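Local coordinates for protein cytokinin riboside 5'-monophosphate phosphoribohydrolase (Streptomyces coelicolor, PDB 5ZI9) that belongs to the SLOG clan of Rossmann-like alpha/beta proteins, each chain of its six-chain assembly carrying a parallel beta-sheet flanked by helices, at residues A92-G97 with A123-G128; P199-G204 with D240-L245. All coordinates share one frame; numbering follows the deposited sequence.

Interaction 1. Residues A92-G97 with A123-G128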
loop_
_atom_site.group_PDB
_atom_site.type_symbol
_atom_site.label_atom_id
_atom_site.label_comp_id
_atom_site.label_asym_id
_atom_site.label_seq_id
_atom_site.Cartn_x
_atom_site.Cartn_y
_atom_site.Cartn_z
ATOM N N ALA B 92 -23.390 10.326 37.321
ATOM C CA ALA B 92 -23.003 11.475 36.498
ATOM C C ALA B 92 -22.665 11.091 35.036
ATOM O O ALA B 92 -23.109 11.777 34.097
ATOM C CB ALA B 92 -21.835 12.195 37.150
ATOM N N GLY B 93 -21.923 9.985 34.859
ATOM C CA GLY B 93 -21.619 9.463 33.530
ATOM C C GLY B 93 -22.819 9.070 32.706
ATOM O O GLY B 93 -22.858 9.307 31.487
ATOM N N VAL B 94 -23.822 8.475 33.340
ATOM C CA VAL B 94 -25.069 8.147 32.595
ATOM C C VAL B 94 -25.787 9.437 32.170
ATOM O O VAL B 94 -26.243 9.599 31.028
ATOM C CB VAL B 94 -26.021 7.220 33.396
ATOM C CG1 VAL B 94 -27.013 6.531 32.463
ATOM C CG2 VAL B 94 -25.253 6.138 34.144
ATOM N N ARG B 95 -25.864 10.357 33.124
ATOM C CA ARG B 95 -26.500 11.656 32.943
ATOM C C ARG B 95 -25.888 12.416 31.760
ATOM O O ARG B 95 -26.573 13.052 30.955
ATOM C CB ARG B 95 -26.313 12.434 34.253
ATOM C CG ARG B 95 -27.519 13.231 34.715
ATOM C CD ARG B 95 -27.774 13.038 36.208
ATOM N NE ARG B 95 -29.169 12.676 36.406
ATOM C CZ ARG B 95 -29.698 12.269 37.548
ATOM N NH1 ARG B 95 -28.977 12.182 38.657
ATOM N NH2 ARG B 95 -30.968 11.953 37.570
ATOM N N LEU B 96 -24.573 12.322 31.680
ATOM C CA LEU B 96 -23.784 12.967 30.654
ATOM C C LEU B 96 -23.899 12.319 29.261
ATOM O O LEU B 96 -24.068 12.989 28.249
ATOM C CB LEU B 96 -22.359 12.879 31.153
ATOM C CG LEU B 96 -21.350 13.669 30.335
ATOM C CD1 LEU B 96 -21.350 15.118 30.813
ATOM C CD2 LEU B 96 -19.966 13.043 30.443
ATOM N N GLY B 97 -23.820 11.000 29.221
ATOM C CA GLY B 97 -24.116 10.266 28.008
ATOM C C GLY B 97 -25.428 10.685 27.409
ATOM O O GLY B 97 -25.543 10.902 26.214
ATOM N N ALA B 123 -26.000 6.975 26.779
ATOM C CA ALA B 123 -26.242 7.309 25.382
ATOM C C ALA B 123 -27.330 6.453 24.758
ATOM O O ALA B 123 -28.017 6.885 23.813
ATOM C CB ALA B 123 -24.967 7.198 24.591
ATOM N N LEU B 124 -27.468 5.233 25.291
ATOM C CA LEU B 124 -28.494 4.280 24.849
ATOM C C LEU B 124 -29.864 4.622 25.414
ATOM O O LEU B 124 -30.865 4.600 24.684
ATOM C CB LEU B 124 -28.120 2.845 25.245
ATOM C CG LEU B 124 -27.154 2.100 24.317
ATOM C CD1 LEU B 124 -27.276 0.608 24.610
ATOM C CD2 LEU B 124 -27.351 2.392 22.813
ATOM N N GLU B 125 -29.903 4.946 26.707
ATOM C CA GLU B 125 -31.132 5.449 27.339
ATOM C C GLU B 125 -31.813 6.540 26.518
ATOM O O GLU B 125 -33.052 6.556 26.435
ATOM C CB GLU B 125 -30.871 5.997 28.733
ATOM C CG GLU B 125 -30.512 4.929 29.751
ATOM C CD GLU B 125 -30.444 5.469 31.184
ATOM O OE1 GLU B 125 -30.934 6.613 31.404
ATOM O OE2 GLU B 125 -29.916 4.749 32.093
ATOM N N ALA B 126 -31.000 7.423 25.916
ATOM C CA ALA B 126 -31.490 8.528 25.087
ATOM C C ALA B 126 -31.615 8.138 23.619
ATOM O O ALA B 126 -31.800 8.994 22.771
ATOM C CB ALA B 126 -30.607 9.762 25.254
ATOM N N LYS B 127 -31.547 6.839 23.330
ATOM C CA LYS B 127 -31.682 6.315 21.974
ATOM C C LYS B 127 -30.717 6.965 20.967
ATOM O O LYS B 127 -31.089 7.247 19.840
ATOM C CB LYS B 127 -33.153 6.439 21.500
ATOM C CG LYS B 127 -34.241 6.271 22.591
ATOM C CD LYS B 127 -34.821 4.864 22.735
ATOM C CE LYS B 127 -34.820 4.357 24.193
ATOM N NZ LYS B 127 -34.817 2.849 24.240
ATOM N N GLY B 128 -29.475 7.201 21.375
ATOM C CA GLY B 128 -28.469 7.797 20.485
ATOM C C GLY B 128 -27.495 6.742 20.011
ATOM O O GLY B 128 -27.675 5.552 20.280
#
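Two small patches join helix 88-102 to the end of helix 115-125: a branch of V94 meets the carboxylate of E125, and the backbone of G97 lies against A123. The first is a van der Waals contact, with V94 CG1 3.4 Å from E125 OE2 and 3.8 Å from its CD. OE1 stands farther back, 4.1 Å from V94 CG1, so the methyl touches one oxygen more closely than the other. V94 turns CG1 anti to its own backbone N (chi1 -160°), which presents that methyl to the neighbouring helix. E125 reaches across with CG anti to the carbonyl carbon and the rest of its chain extended, and the two side chains cross at about a right angle. Its carboxylate also makes long, weak ion pairs with R98 and K121.

At the second patch G97 has no side chain to hold the backbones apart, and its CA comes within 4.5 Å of A123 CA. G97 O lies 3.8 Å from A123 CA, and no hydrogen bond spans the segments. Just beyond, helix 115-125 ends in a Schellman motif: G128 N bonds to A123 O at 2.9 Å and K127 N to L124 O at 2.7 Å, with K127 at positive phi (54°). The whole interface buries a modest 152 Å². This is the close, glycine-assisted packing of two neighbouring helices on the same side of a Rossmann-like parallel sheet, here helices 88-102 and 115-125.

Interaction 2. Residues P199-G204 with D240-L245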
loop_
_atom_site.group_PDB
_atom_site.type_symbol
_atom_site.label_atom_id
_atom_site.label_comp_id
_atom_site.label_asym_id
_atom_site.label_seq_id
_atom_site.Cartn_x
_atom_site.Cartn_y
_atom_site.Cartn_z
ATOM N N PRO B 199 -13.452 21.791 22.748
ATOM C CA PRO B 199 -13.736 21.926 24.147
ATOM C C PRO B 199 -13.333 20.723 24.929
ATOM O O PRO B 199 -13.635 19.581 24.526
ATOM C CB PRO B 199 -15.257 22.032 24.190
ATOM C CG PRO B 199 -15.744 21.468 22.918
ATOM C CD PRO B 199 -14.689 21.861 21.942
ATOM N N ILE B 200 -12.686 20.985 26.055
ATOM C CA ILE B 200 -12.263 19.955 26.986
ATOM C C ILE B 200 -12.884 20.293 28.331
ATOM O O ILE B 200 -12.608 21.336 28.869
ATOM C CB ILE B 200 -10.735 19.950 27.101
ATOM C CG1 ILE B 200 -10.103 19.601 25.766
ATOM C CG2 ILE B 200 -10.253 18.931 28.108
ATOM C CD1 ILE B 200 -8.630 19.960 25.718
ATOM N N VAL B 201 -13.682 19.394 28.888
ATOM C CA VAL B 201 -14.375 19.639 30.140
ATOM C C VAL B 201 -14.032 18.560 31.152
ATOM O O VAL B 201 -14.227 17.395 30.887
ATOM C CB VAL B 201 -15.921 19.586 29.883
ATOM C CG1 VAL B 201 -16.717 19.715 31.188
ATOM C CG2 VAL B 201 -16.352 20.620 28.823
ATOM N N LEU B 202 -13.600 18.930 32.347
ATOM C CA LEU B 202 -13.386 17.940 33.416
ATOM C C LEU B 202 -14.573 17.932 34.364
ATOM O O LEU B 202 -15.047 18.960 34.734
ATOM C CB LEU B 202 -12.124 18.235 34.220
ATOM C CG LEU B 202 -10.853 18.800 33.560
ATOM C CD1 LEU B 202 -9.663 18.535 34.459
ATOM C CD2 LEU B 202 -10.553 18.226 32.192
ATOM N N PHE B 203 -15.035 16.769 34.788
ATOM C CA PHE B 203 -16.137 16.679 35.703
ATOM C C PHE B 203 -15.614 16.266 37.064
ATOM O O PHE B 203 -14.967 15.237 37.167
ATOM C CB PHE B 203 -17.129 15.653 35.204
ATOM C CG PHE B 203 -18.429 15.721 35.918
ATOM C CD1 PHE B 203 -18.614 15.060 37.145
ATOM C CD2 PHE B 203 -19.465 16.486 35.403
ATOM C CE1 PHE B 203 -19.819 15.150 37.825
ATOM C CE2 PHE B 203 -20.675 16.565 36.082
ATOM C CZ PHE B 203 -20.853 15.892 37.290
ATOM N N GLY B 204 -15.905 17.054 38.105
ATOM C CA GLY B 204 -15.580 16.711 39.492
ATOM C C GLY B 204 -14.570 17.665 40.069
ATOM O O GLY B 204 -13.389 17.399 40.047
ATOM N N ASP B 240 -25.420 19.331 33.281
ATOM C CA ASP B 240 -26.044 20.224 32.278
ATOM C C ASP B 240 -25.149 21.415 31.842
ATOM O O ASP B 240 -25.254 21.873 30.686
ATOM C CB ASP B 240 -27.433 20.696 32.720
ATOM C CG ASP B 240 -28.489 19.652 32.498
ATOM O OD1 ASP B 240 -28.561 19.112 31.396
ATOM O OD2 ASP B 240 -29.251 19.350 33.426
ATOM N N GLU B 241 -24.254 21.881 32.729
ATOM C CA GLU B 241 -23.221 22.872 32.330
ATOM C C GLU B 241 -22.196 22.245 31.344
ATOM O O GLU B 241 -21.943 22.793 30.261
ATOM C CB GLU B 241 -22.505 23.456 33.557
ATOM C CG GLU B 241 -21.565 24.631 33.268
ATOM C CD GLU B 241 -20.818 25.137 34.511
ATOM O OE1 GLU B 241 -20.183 26.183 34.435
ATOM O OE2 GLU B 241 -20.835 24.516 35.580
ATOM N N ALA B 242 -21.661 21.074 31.705
ATOM C CA ALA B 242 -20.708 20.360 30.847
ATOM C C ALA B 242 -21.232 20.176 29.470
ATOM O O ALA B 242 -20.515 20.456 28.512
ATOM C CB ALA B 242 -20.321 19.011 31.424
ATOM N N VAL B 243 -22.487 19.753 29.357
ATOM C CA VAL B 243 -23.067 19.544 28.029
ATOM C C VAL B 243 -23.214 20.830 27.273
ATOM O O VAL B 243 -23.046 20.861 26.070
ATOM C CB VAL B 243 -24.419 18.810 28.098
ATOM C CG1 VAL B 243 -25.066 18.673 26.720
ATOM C CG2 VAL B 243 -24.190 17.418 28.669
ATOM N N ALA B 244 -23.553 21.901 27.976
ATOM C CA ALA B 244 -23.760 23.184 27.320
ATOM C C ALA B 244 -22.441 23.742 26.769
ATOM O O ALA B 244 -22.380 24.267 25.626
ATOM C CB ALA B 244 -24.371 24.155 28.311
ATOM N N LEU B 245 -21.401 23.637 27.606
ATOM C CA LEU B 245 -20.055 24.070 27.233
ATOM C C LEU B 245 -19.587 23.430 25.950
ATOM O O LEU B 245 -19.077 24.126 25.072
ATOM C CB LEU B 245 -19.042 23.750 28.321
ATOM C CG LEU B 245 -19.124 24.687 29.536
ATOM C CD1 LEU B 245 -18.505 24.065 30.784
ATOM C CD2 LEU B 245 -18.472 26.020 29.203
#
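Strand 200-203 and helix 239-249 pass each other in opposite senses, V201 CA being 6.4 Å from A242 CA and P199 CA 7.4 Å from L245 CA. This is the strand-against-helix layer of a Rossmann-like fold: backbone bonds tie V201 to F170 and V172 on one flank and I200 and L202 to H234 on the other, placing the strand inside the parallel sheet. Successive strand residues alternate between its faces. I200 and L202 pack on helix 177-191, whereas V201 turns toward helix 239-249.

V201 carries the contact by using both branches. Its CG1, anti to the backbone N at chi1 175°, meets A242 CB at 3.7 Å, the closest apolar approach across the segments. CG2, anti to the carbonyl carbon instead, points to the next turn and lies 4.2 Å from L245 CB. A242 and L245, three residues apart on the helix, thus line up along one face and are each met by one methyl of V201. L245 is touched at CB rather than at its branched end, and its side chain runs obliquely to that of V201; it also packs on H234 of the neighbouring strand 234-236. P199 extends the interface beyond the strand, its CB 4.4 Å from L245 O, while its ring reaches onward to V246 and E249. Near the start of the helix, F203 brings its ring toward the same surface and rests on V239. E241 takes no part in the contact and hydrogen-bonds through OE2 to T236 OG1. The contact between the segments has no hydrogen bond, and the helix segment's polar atom closest to V201 CG2 is A242 O, at 4.2 Å.

How the interactions relate
Helix 88-102 connects the two contacts by showing them different faces. V94 and G97 serve interaction 1, whereas A92 and L96, one helical turn apart, reach interaction 2, the centres of the two contacts being about 14 Å apart. A92 CB packs 3.6 Å from F203 CE1, joining the helix to the end of strand 200-203. L96 CD1 lies 4.1 Å from A242 CB and 4.2 Å from V243 CG2, so A242 is packed by V201 of the strand and also by L96. The helices therefore touch one another in the spatial order 115-125, 88-102, 239-249, as a helical layer beside the parallel sheet. Along the chain, interaction 1 closes before interaction 2 opens.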